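Uncharacterized protein (Bacteroides ovatus, PDB 4E6F) is of unknown function and belongs to the DUF4468 family, whose members contain a domain with a TBP-like fold. Local coordinates at residues 81-86 and 91-96; 115-120 and 149-154; 31-36 and 168-173; 10-15 and 158-163. All coordinates share one frame; numbering follows the deposited sequence.

Contact 1 (81-86 and 91-96); sequences IVFSSS and DRTLVN
A classic beta bulge interrupts the antiparallel hairpin of strands 72-85 and 90-104 in the TBP-like DUF4468 domain, where F83 and S84 together face D91. I81 and T93 form a regular hydrogen-bonded pair, I81 N reaching T93 O at 2.8 Å in a nearly straight bond (174° at the hydrogen) and T93 N returning to I81 O. V82 and R92 follow as a non-hydrogen-bonded pair with side chains on the opposite face, the CB of R92 lying beside V82 CG2. At the bulge the register slips by one. D91 O accepts F83 N at 2.8 Å and, weakly, S84 N at 3.3 Å, while D91 N donates to S84 O. A helix-like psi of -47° at F83 makes the extra kink, and its side chain points toward strand 90-104, against D91 and T93. CD2 approaches D91 OD2 and CZ meets T93 CG2 at 3.5 Å, with the ring and carboxylate planes 52° apart. The methyl of T93 reaches the ring because it sits between the backbone N and carbonyl carbon, while OG1, anti to N, bonds to L94 O. Further along this face, I81 CD1 packs on V95 CG1 at 3.7 Å, and helix 149-169 covers the row with K150, W151 and K154. The carboxylate of D91 turns to Y119 OH, K150 and one modelled conformer of R120, partners that would probably favour its ionised form. One water joins the two strands, 2.6 Å from S84 OG and donating to D91 OD2 at 2.8 Å.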
# COMPACT_ATOMS: atom_id res chain seq x y z
N ILE A 81 8.62 -5.39 5.86
CA ILE A 81 8.41 -6.05 4.57
C ILE A 81 9.57 -7.04 4.43
O ILE A 81 10.72 -6.62 4.43
CB ILE A 81 8.32 -5.08 3.38
CG1 ILE A 81 6.97 -4.29 3.41
CG2 ILE A 81 8.44 -5.86 2.05
CD1 ILE A 81 6.92 -3.22 2.34
N VAL A 82 9.27 -8.34 4.36
CA VAL A 82 10.34 -9.34 4.25
C VAL A 82 10.63 -9.61 2.77
O VAL A 82 9.72 -9.94 2.01
CB VAL A 82 9.96 -10.64 5.02
CG1 VAL A 82 10.99 -11.77 4.79
CG2 VAL A 82 9.80 -10.32 6.50
N PHE A 83 11.92 -9.56 2.39
CA PHE A 83 12.32 -9.87 1.01
C PHE A 83 12.60 -11.36 0.86
O PHE A 83 12.18 -12.00 -0.11
CB PHE A 83 13.59 -9.08 0.63
CG PHE A 83 13.38 -7.58 0.67
CD1 PHE A 83 12.37 -6.98 -0.07
CD2 PHE A 83 14.20 -6.78 1.45
CE1 PHE A 83 12.20 -5.59 -0.05
CE2 PHE A 83 14.03 -5.39 1.48
CZ PHE A 83 13.04 -4.80 0.71
N SER A 84 13.37 -11.92 1.80
CA SER A 84 13.76 -13.32 1.78
C SER A 84 14.32 -13.72 3.11
O SER A 84 14.69 -12.88 3.95
CB SER A 84 14.79 -13.58 0.68
OG SER A 84 15.97 -12.83 0.93
N SER A 85 14.36 -15.02 3.31
CA SER A 85 14.93 -15.57 4.52
C SER A 85 15.59 -16.90 4.20
O SER A 85 15.17 -17.65 3.29
CB SER A 85 13.87 -15.71 5.62
OG SER A 85 13.24 -16.98 5.59
N SER A 86 16.71 -17.18 4.87
CA SER A 86 17.48 -18.41 4.76
C SER A 86 17.82 -18.85 6.19
O SER A 86 17.53 -18.06 7.10
CB SER A 86 18.74 -18.20 3.92
OG SER A 86 19.62 -17.28 4.55
N ASP A 91 16.34 -10.98 5.30
CA ASP A 91 16.48 -9.72 4.59
C ASP A 91 15.12 -9.04 4.60
O ASP A 91 14.18 -9.57 4.00
CB ASP A 91 16.96 -9.97 3.15
CG ASP A 91 17.25 -8.69 2.37
OD1 ASP A 91 17.54 -7.66 3.01
OD2 ASP A 91 17.21 -8.73 1.12
N ARG A 92 15.01 -7.91 5.29
CA ARG A 92 13.74 -7.19 5.40
C ARG A 92 13.97 -5.70 5.48
O ARG A 92 15.08 -5.26 5.81
CB ARG A 92 12.98 -7.67 6.65
CG ARG A 92 13.66 -7.30 7.98
CD ARG A 92 12.88 -7.81 9.17
NE ARG A 92 13.47 -7.34 10.43
CZ ARG A 92 12.94 -7.56 11.63
NH1 ARG A 92 11.80 -8.23 11.75
NH2 ARG A 92 13.54 -7.10 12.72
N THR A 93 12.91 -4.92 5.23
CA THR A 93 12.99 -3.48 5.39
C THR A 93 11.85 -3.01 6.27
O THR A 93 10.78 -3.64 6.29
CB THR A 93 12.94 -2.73 4.03
OG1 THR A 93 13.17 -1.34 4.28
CG2 THR A 93 11.60 -2.89 3.29
N LEU A 94 12.06 -1.91 6.98
CA LEU A 94 10.93 -1.26 7.64
C LEU A 94 10.28 -0.41 6.57
O LEU A 94 10.96 0.07 5.66
CB LEU A 94 11.42 -0.38 8.81
CG LEU A 94 10.36 0.08 9.81
CD1 LEU A 94 9.88 -1.10 10.68
CD2 LEU A 94 10.91 1.23 10.68
N VAL A 95 8.96 -0.24 6.65
CA VAL A 95 8.26 0.66 5.75
C VAL A 95 7.36 1.53 6.61
O VAL A 95 6.77 1.03 7.56
CB VAL A 95 7.47 -0.06 4.61
CG1 VAL A 95 6.34 -0.94 5.16
CG2 VAL A 95 6.93 0.94 3.59
N ASN A 96 7.28 2.82 6.29
CA ASN A 96 6.35 3.76 6.90
C ASN A 96 5.50 4.29 5.79
O ASN A 96 6.00 4.52 4.68
CB ASN A 96 7.03 4.89 7.65
CG ASN A 96 7.60 4.44 8.97
OD1 ASN A 96 6.95 4.49 10.04
ND2 ASN A 96 8.83 3.96 8.91
O HOH W 1 16.56 -10.79 -0.64

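Contact 2 (115-120 and 149-154); sequences IRFTYR and AKWRRK. With NO3 (nitrate ion), chain C.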
# COMPACT_ATOMS: atom_id res chain seq x y z
N ILE A 115 5.34 6.77 1.16
CA ILE A 115 6.04 5.52 1.45
C ILE A 115 7.54 5.77 1.56
O ILE A 115 8.15 6.31 0.63
CB ILE A 115 5.75 4.50 0.34
CG1 ILE A 115 4.22 4.23 0.25
CG2 ILE A 115 6.57 3.18 0.56
CD1 ILE A 115 3.76 3.51 -0.98
N ARG A 116 8.11 5.34 2.69
CA ARG A 116 9.54 5.46 2.90
C ARG A 116 10.04 4.22 3.61
O ARG A 116 9.34 3.65 4.46
CB ARG A 116 9.90 6.74 3.67
CG ARG A 116 9.28 6.84 5.03
CD ARG A 116 9.62 8.16 5.72
NE ARG A 116 8.87 8.28 6.97
CZ ARG A 116 9.25 7.76 8.13
NH1 ARG A 116 10.40 7.11 8.23
NH2 ARG A 116 8.49 7.89 9.20
N PHE A 117 11.25 3.83 3.28
CA PHE A 117 11.87 2.63 3.80
C PHE A 117 13.02 2.96 4.72
O PHE A 117 13.74 3.94 4.48
CB PHE A 117 12.42 1.79 2.64
CG PHE A 117 11.40 1.46 1.56
CD1 PHE A 117 10.44 0.47 1.77
CD2 PHE A 117 11.41 2.14 0.35
CE1 PHE A 117 9.49 0.17 0.78
CE2 PHE A 117 10.47 1.84 -0.65
CZ PHE A 117 9.53 0.84 -0.44
N THR A 118 13.17 2.15 5.77
CA THR A 118 14.30 2.23 6.70
C THR A 118 14.91 0.84 6.70
O THR A 118 14.31 -0.12 7.20
CB THR A 118 13.88 2.73 8.08
OG1 THR A 118 13.17 3.95 7.91
CG2 THR A 118 15.09 2.95 8.99
N TYR A 119 16.09 0.73 6.11
CA TYR A 119 16.74 -0.55 5.88
C TYR A 119 18.01 -0.67 6.69
O TYR A 119 18.86 0.23 6.66
CB TYR A 119 17.06 -0.64 4.37
CG TYR A 119 17.56 -1.98 3.89
CD1 TYR A 119 16.76 -3.13 3.99
CD2 TYR A 119 18.77 -2.09 3.21
CE1 TYR A 119 17.20 -4.35 3.50
CE2 TYR A 119 19.21 -3.32 2.71
CZ TYR A 119 18.41 -4.43 2.83
OH TYR A 119 18.84 -5.63 2.31
N ARG A 120 18.15 -1.81 7.42
CA ARG A 120 19.32 -2.08 8.26
C ARG A 120 19.59 -0.89 9.20
O ARG A 120 20.75 -0.45 9.35
CB ARG A 120 20.56 -2.42 7.38
CG ARG A 120 20.29 -3.43 6.26
CD ARG A 120 20.94 -4.77 6.49
NE ARG A 120 20.37 -5.81 5.63
CZ ARG A 120 21.04 -6.44 4.67
NH1 ARG A 120 22.31 -6.14 4.43
NH2 ARG A 120 20.45 -7.38 3.95
N ALA A 149 14.56 -4.90 -7.81
CA ALA A 149 13.40 -5.76 -8.00
C ALA A 149 12.72 -6.14 -6.69
O ALA A 149 11.49 -6.10 -6.64
CB ALA A 149 13.79 -7.01 -8.77
N LYS A 150 13.47 -6.50 -5.65
CA LYS A 150 12.84 -6.91 -4.38
C LYS A 150 12.01 -5.77 -3.80
O LYS A 150 10.94 -6.01 -3.26
CB LYS A 150 13.87 -7.43 -3.37
CG LYS A 150 14.85 -6.38 -2.81
CD LYS A 150 15.92 -7.08 -1.97
CE LYS A 150 16.75 -6.05 -1.25
NZ LYS A 150 17.91 -6.67 -0.53
N TRP A 151 12.50 -4.53 -3.93
CA TRP A 151 11.80 -3.35 -3.44
C TRP A 151 10.49 -3.13 -4.19
O TRP A 151 9.45 -2.92 -3.57
CB TRP A 151 12.70 -2.11 -3.59
CG TRP A 151 13.97 -2.23 -2.81
CD1 TRP A 151 15.16 -2.73 -3.25
CD2 TRP A 151 14.14 -1.93 -1.43
NE1 TRP A 151 16.08 -2.73 -2.22
CE2 TRP A 151 15.47 -2.24 -1.09
CE3 TRP A 151 13.31 -1.36 -0.45
CZ2 TRP A 151 15.99 -2.03 0.20
CZ3 TRP A 151 13.81 -1.16 0.83
CH2 TRP A 151 15.13 -1.51 1.15
N ARG A 152 10.55 -3.16 -5.52
CA ARG A 152 9.37 -2.90 -6.33
C ARG A 152 8.35 -4.05 -6.21
O ARG A 152 7.15 -3.79 -6.01
CB ARG A 152 9.78 -2.65 -7.78
CG ARG A 152 8.57 -2.38 -8.69
CD ARG A 152 8.96 -1.49 -9.85
NE ARG A 152 7.93 -1.42 -10.89
CZ ARG A 152 7.64 -0.33 -11.60
NH1 ARG A 152 8.20 0.83 -11.29
NH2 ARG A 152 6.75 -0.39 -12.57
N ARG A 153 8.80 -5.32 -6.33
CA ARG A 153 7.85 -6.42 -6.18
C ARG A 153 7.14 -6.41 -4.83
O ARG A 153 5.91 -6.57 -4.78
CB ARG A 153 8.57 -7.78 -6.28
CG ARG A 153 9.00 -8.17 -7.67
CD ARG A 153 9.31 -9.66 -7.71
NE ARG A 153 10.12 -9.99 -8.89
CZ ARG A 153 11.45 -10.10 -8.91
NH1 ARG A 153 12.15 -9.98 -7.79
NH2 ARG A 153 12.08 -10.38 -10.04
N LYS A 154 7.92 -6.33 -3.74
CA LYS A 154 7.31 -6.46 -2.41
C LYS A 154 6.43 -5.26 -2.07
O LYS A 154 5.44 -5.45 -1.36
CB LYS A 154 8.37 -6.76 -1.34
CG LYS A 154 9.07 -8.12 -1.55
CD LYS A 154 8.13 -9.30 -1.54
CE LYS A 154 8.85 -10.63 -1.50
NZ LYS A 154 9.11 -11.18 -2.86
N NO3 C . 12.16 -10.38 -4.15
O1 NO3 C . 13.20 -10.48 -4.78
O2 NO3 C . 11.08 -10.25 -4.67
O3 NO3 C . 12.23 -10.40 -2.82
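An aromatic cluster of F117, Y119 and W151 seals helix 149-169 against the face of strand 107-119 in the sheet of the TBP-like fold. The indole comes off the helix and pushes the edge of its six-membered ring between the two strand residues, making a T-shaped contact with each. CZ3 of W151 stands over the face of F117, 3.6 Å from CG, with the planes at 70°. CH2, the next atom round the rim, stands over the face of Y119, 3.7 Å from CD1, and here the planes meet at 73°. F117 and Y119 both point from the strand toward the helix, so W151 spans the two residues, which are two apart along the strand, and it also makes edge-to-face pairs with F83 and W130. At the phenol, K150 NZ donates to Y119 OH at 3.2 Å, its chain, extended beyond CG, running at about a right angle to the tyrosine side chain; D91 is the stronger partner of both groups. A phenylalanine in place of Y119 keeps the ring but lacks the hydroxyl, and D91 OD1 would probably lose one of its donors and K150 NZ one acceptor. On the helix's flank a nitrate ion, probably from the crystallisation liquor, sits beside K150 CB. K154 NZ holds its O2 at 2.8 Å, and R153 NH1 bonds weakly to the same oxygen at 3.3 Å.

Contact 3 (31-36 and 168-173); sequences FQIPGM and VAFGAP
A helix end and a beta turn face each other here: a Schellman motif ends helix 149-169, and a type I beta turn from I33 to M36 follows strand 24-32 of the TBP-like domain, with the I33 and F170 CA atoms 7.6 Å apart. G171 carries the positive phi (112°) of the Schellman motif, at which a CB would jam against the preceding carbonyl oxygen, and its N bonds back to V168 O. On the other side M36 N closes the turn on I33 O at 3.1 Å. No hydrogen bond crosses between the segments; the contact is made by the ring of F170, which leaves the helix end toward the turn, its CG anti to the carbonyl carbon (chi1 -74°), and meets three side chains. I33 comes over one face of the ring with CD1 and CG1. Its CD1 sits 3.8 Å from the ring centroid, only 14° off the normal, a CH-pi contact, and CG1 lies nearer the CG and CD1 side of the same ring. Two conformers of I33 were modelled, and this geometry belongs to one of them. F31 meets the far end of the ring, its CB 4.1 Å from F170 CE2, the two rings forming an oblique pair. Selenomethionine M36 is the third neighbour, a loose Met-aromatic contact. Around this surface patch C108 of strand 107-119 and M45 of helix 38-54 also touch F170, so the ring stitches the helix terminus to sheet and second helix alike. The extended M36 chain lays its SE beside F170 CD1, at 4.3 Å.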
# COMPACT_ATOMS: atom_id res chain seq x y z
N PHE A 31 -13.31 1.63 -5.24
CA PHE A 31 -14.27 0.56 -4.96
C PHE A 31 -15.65 1.08 -5.23
O PHE A 31 -15.99 2.21 -4.81
CB PHE A 31 -14.16 0.10 -3.48
CG PHE A 31 -12.80 -0.48 -3.16
CD1 PHE A 31 -11.73 0.36 -2.84
CD2 PHE A 31 -12.57 -1.85 -3.24
CE1 PHE A 31 -10.46 -0.16 -2.62
CE2 PHE A 31 -11.30 -2.37 -2.98
CZ PHE A 31 -10.25 -1.53 -2.71
N GLN A 32 -16.45 0.28 -5.96
CA GLN A 32 -17.84 0.61 -6.23
C GLN A 32 -18.71 -0.20 -5.31
O GLN A 32 -18.74 -1.42 -5.44
CB GLN A 32 -18.20 0.30 -7.69
CG GLN A 32 -17.43 1.09 -8.74
CD GLN A 32 -18.01 2.49 -8.86
OE1 GLN A 32 -19.22 2.70 -9.08
NE2 GLN A 32 -17.15 3.47 -8.74
N ILE A 33 -19.42 0.49 -4.39
CA ILE A 33 -20.34 -0.12 -3.43
C ILE A 33 -21.65 0.66 -3.60
O ILE A 33 -22.02 1.47 -2.73
CB ILE A 33 -19.76 -0.09 -1.98
CG1 ILE A 33 -18.21 -0.21 -1.94
CG2 ILE A 33 -20.34 -1.22 -1.21
CD1 ILE A 33 -17.48 1.11 -1.68
N PRO A 34 -22.29 0.53 -4.79
CA PRO A 34 -23.41 1.41 -5.12
C PRO A 34 -24.60 1.47 -4.20
O PRO A 34 -25.26 2.51 -4.15
CB PRO A 34 -23.81 0.96 -6.53
CG PRO A 34 -23.28 -0.43 -6.67
CD PRO A 34 -21.97 -0.35 -5.93
N GLY A 35 -24.88 0.38 -3.50
CA GLY A 35 -26.02 0.43 -2.59
C GLY A 35 -25.80 1.19 -1.29
O GLY A 35 -26.78 1.57 -0.63
N MSE A 36 -24.52 1.46 -0.92
CA MSE A 36 -24.19 2.09 0.37
C MSE A 36 -24.11 3.60 0.35
O MSE A 36 -23.57 4.20 -0.59
CB MSE A 36 -22.85 1.54 0.86
CG MSE A 36 -22.86 0.05 1.14
SE MSE A 36 -21.17 -0.46 2.05
CE MSE A 36 -21.31 -2.44 1.84
N VAL A 168 -12.43 -7.22 0.84
CA VAL A 168 -12.97 -8.18 1.82
C VAL A 168 -13.81 -7.43 2.88
O VAL A 168 -14.89 -7.91 3.26
CB VAL A 168 -11.85 -9.06 2.45
CG1 VAL A 168 -12.38 -9.94 3.59
CG2 VAL A 168 -11.17 -9.92 1.39
N ALA A 169 -13.33 -6.25 3.33
CA ALA A 169 -14.10 -5.46 4.28
C ALA A 169 -15.47 -5.04 3.69
O ALA A 169 -16.44 -4.88 4.43
CB ALA A 169 -13.32 -4.22 4.71
N PHE A 170 -15.53 -4.90 2.34
CA PHE A 170 -16.79 -4.53 1.68
C PHE A 170 -17.62 -5.76 1.28
O PHE A 170 -18.69 -5.59 0.69
CB PHE A 170 -16.53 -3.63 0.45
CG PHE A 170 -16.15 -2.20 0.80
CD1 PHE A 170 -17.00 -1.40 1.57
CD2 PHE A 170 -14.99 -1.64 0.30
CE1 PHE A 170 -16.66 -0.08 1.89
CE2 PHE A 170 -14.65 -0.30 0.58
CZ PHE A 170 -15.50 0.47 1.38
N GLY A 171 -17.16 -6.96 1.64
CA GLY A 171 -17.94 -8.18 1.43
C GLY A 171 -17.41 -9.16 0.41
O GLY A 171 -18.00 -10.23 0.24
N ALA A 172 -16.30 -8.82 -0.28
CA ALA A 172 -15.75 -9.73 -1.30
C ALA A 172 -15.23 -11.03 -0.65
O ALA A 172 -14.67 -10.97 0.45
CB ALA A 172 -14.62 -9.05 -2.07
N PRO A 173 -15.38 -12.19 -1.31
CA PRO A 173 -14.78 -13.41 -0.74
C PRO A 173 -13.25 -13.29 -0.75
O PRO A 173 -12.66 -12.74 -1.70
CB PRO A 173 -15.28 -14.52 -1.67
CG PRO A 173 -15.62 -13.85 -2.96
CD PRO A 173 -16.03 -12.44 -2.62

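Contact 4 (10-15 and 158-163); sequences DTRYLV and FADDMF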
# COMPACT_ATOMS: atom_id res chain seq x y z
N ASP A 10 7.18 -11.53 -14.03
CA ASP A 10 7.11 -10.19 -13.43
C ASP A 10 6.13 -9.26 -14.16
O ASP A 10 6.16 -8.04 -13.95
CB ASP A 10 8.52 -9.57 -13.41
CG ASP A 10 9.39 -10.10 -12.29
OD1 ASP A 10 8.82 -10.54 -11.25
OD2 ASP A 10 10.62 -10.04 -12.42
N THR A 11 5.22 -9.82 -14.98
CA THR A 11 4.21 -9.08 -15.74
C THR A 11 3.50 -8.00 -14.87
O THR A 11 3.33 -6.88 -15.31
CB THR A 11 3.17 -10.08 -16.30
OG1 THR A 11 3.84 -11.00 -17.17
CG2 THR A 11 2.02 -9.41 -17.03
N ARG A 12 3.13 -8.36 -13.63
CA ARG A 12 2.40 -7.49 -12.71
C ARG A 12 3.16 -6.19 -12.41
O ARG A 12 2.55 -5.15 -12.19
CB ARG A 12 2.16 -8.24 -11.37
CG ARG A 12 1.71 -7.38 -10.15
CD ARG A 12 0.30 -6.95 -10.38
NE ARG A 12 -0.22 -5.96 -9.43
CZ ARG A 12 -0.33 -4.66 -9.68
NH1 ARG A 12 0.21 -4.14 -10.78
NH2 ARG A 12 -0.97 -3.86 -8.83
N TYR A 13 4.49 -6.27 -12.38
CA TYR A 13 5.34 -5.19 -11.87
C TYR A 13 5.89 -4.21 -12.91
O TYR A 13 6.71 -3.34 -12.56
CB TYR A 13 6.51 -5.86 -11.12
CG TYR A 13 6.03 -6.89 -10.11
CD1 TYR A 13 5.30 -6.51 -8.99
CD2 TYR A 13 6.27 -8.25 -10.31
CE1 TYR A 13 4.84 -7.45 -8.07
CE2 TYR A 13 5.82 -9.20 -9.39
CZ TYR A 13 5.07 -8.80 -8.30
OH TYR A 13 4.65 -9.75 -7.39
N LEU A 14 5.44 -4.29 -14.14
CA LEU A 14 6.00 -3.46 -15.19
C LEU A 14 5.21 -2.13 -15.35
O LEU A 14 4.89 -1.50 -14.34
CB LEU A 14 6.16 -4.27 -16.50
CG LEU A 14 6.94 -5.59 -16.30
CD1 LEU A 14 7.03 -6.38 -17.60
CD2 LEU A 14 8.35 -5.35 -15.73
N VAL A 15 4.95 -1.67 -16.59
CA VAL A 15 4.26 -0.42 -16.92
C VAL A 15 2.99 -0.21 -16.02
O VAL A 15 2.16 -1.12 -15.94
CB VAL A 15 3.88 -0.44 -18.43
CG1 VAL A 15 3.02 0.75 -18.82
CG2 VAL A 15 5.13 -0.51 -19.31
N PHE A 158 2.50 -5.56 -1.40
CA PHE A 158 1.97 -4.97 -0.19
C PHE A 158 0.71 -4.13 -0.50
O PHE A 158 -0.31 -4.24 0.20
CB PHE A 158 3.06 -4.10 0.45
CG PHE A 158 2.60 -3.39 1.69
CD1 PHE A 158 2.69 -4.00 2.93
CD2 PHE A 158 2.08 -2.10 1.62
CE1 PHE A 158 2.26 -3.35 4.09
CE2 PHE A 158 1.62 -1.45 2.78
CZ PHE A 158 1.71 -2.09 4.00
N ALA A 159 0.77 -3.29 -1.54
CA ALA A 159 -0.37 -2.48 -1.94
C ALA A 159 -1.53 -3.38 -2.41
O ALA A 159 -2.69 -3.17 -1.99
CB ALA A 159 0.02 -1.52 -3.05
N ASP A 160 -1.24 -4.40 -3.26
CA ASP A 160 -2.27 -5.33 -3.70
C ASP A 160 -2.94 -6.03 -2.53
O ASP A 160 -4.17 -6.23 -2.54
CB ASP A 160 -1.68 -6.38 -4.64
CG ASP A 160 -1.33 -5.84 -6.01
OD1 ASP A 160 -1.85 -4.76 -6.38
OD2 ASP A 160 -0.62 -6.56 -6.77
N ASP A 161 -2.14 -6.39 -1.51
CA ASP A 161 -2.68 -7.05 -0.33
C ASP A 161 -3.65 -6.13 0.41
O ASP A 161 -4.71 -6.58 0.87
CB ASP A 161 -1.55 -7.50 0.61
CG ASP A 161 -2.04 -8.41 1.71
OD1 ASP A 161 -2.74 -9.41 1.39
OD2 ASP A 161 -1.82 -8.08 2.88
N MSE A 162 -3.29 -4.86 0.50
CA MSE A 162 -4.14 -3.88 1.18
C MSE A 162 -5.45 -3.69 0.46
O MSE A 162 -6.51 -3.63 1.10
CB MSE A 162 -3.43 -2.54 1.27
CG MSE A 162 -4.25 -1.52 2.04
SE MSE A 162 -3.22 0.03 2.48
CE MSE A 162 -2.05 -0.74 3.79
N PHE A 163 -5.40 -3.60 -0.89
CA PHE A 163 -6.61 -3.39 -1.67
C PHE A 163 -7.52 -4.62 -1.60
O PHE A 163 -8.74 -4.47 -1.58
CB PHE A 163 -6.27 -2.99 -3.10
CG PHE A 163 -5.50 -1.68 -3.15
CD1 PHE A 163 -5.81 -0.63 -2.29
CD2 PHE A 163 -4.49 -1.49 -4.09
CE1 PHE A 163 -5.10 0.58 -2.33
CE2 PHE A 163 -3.77 -0.28 -4.12
CZ PHE A 163 -4.08 0.74 -3.25
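R12 NE donates to D160 OD2 at 2.8 Å, and R12 NH2 donates to D160 OD1, also at 2.8 Å, so that each carboxylate oxygen receives one N-H of the same guanidinium. Both oxygens use their syn lone pairs, on the side of the other oxygen. The NH2 bond is the straighter of the two, 171° at the hydrogen, and D160 OD1 lies almost in the guanidinium plane, whereas OD2 is tilted 18° out of it. The two groups advance from opposite directions and finish nearly coplanar. R12 gets there from a short 3-10 turn, closed by Y13 N on D10 O. Its CG, anti to the backbone N (chi1 165°), lies over one face of Y13, 3.7 Å above the ring plane; the bend at chi2 then directs the guanidinium to D160. V156 of the helix and A17 pack against the arginine's chain. An asparagine in place of D160 has no charge and a single acceptor oxygen, and R12 would probably be held by one bond and be freer to swing into solvent. Other ties hold the same loop, since D10 pairs with R153, Y13 OH bonds to D157, and R152 NE reaches Y13 O. A side-on, bidentate arginine-carboxylate salt bridge of this kind, at the protein surface, clips the N-terminal loop, which precedes strand 20-21, onto the outer side of helix 149-169.

How the contacts relate
Helix 149-169 takes part in contacts 2, 4 and 3, in that order from its first turn to its C-terminal end, while contact 1 is a hairpin junction within the sheet. Contact 2 is the buried one and rests on aromatic rings; contact 1 is partly buried and relies on backbone bonds; contacts 3 and 4 lie at the surface, one wholly apolar across its segments, the other a pure salt bridge. Contacts 1 and 2 touch through neighbouring strands 90-104 and 107-119, sharing a polar cluster of D91, Y119 and K150. Contact 4 joins contact 2 through D10 and R153. Contact 3 sits about 31 Å from contact 1, centre to centre, across the chain's middle.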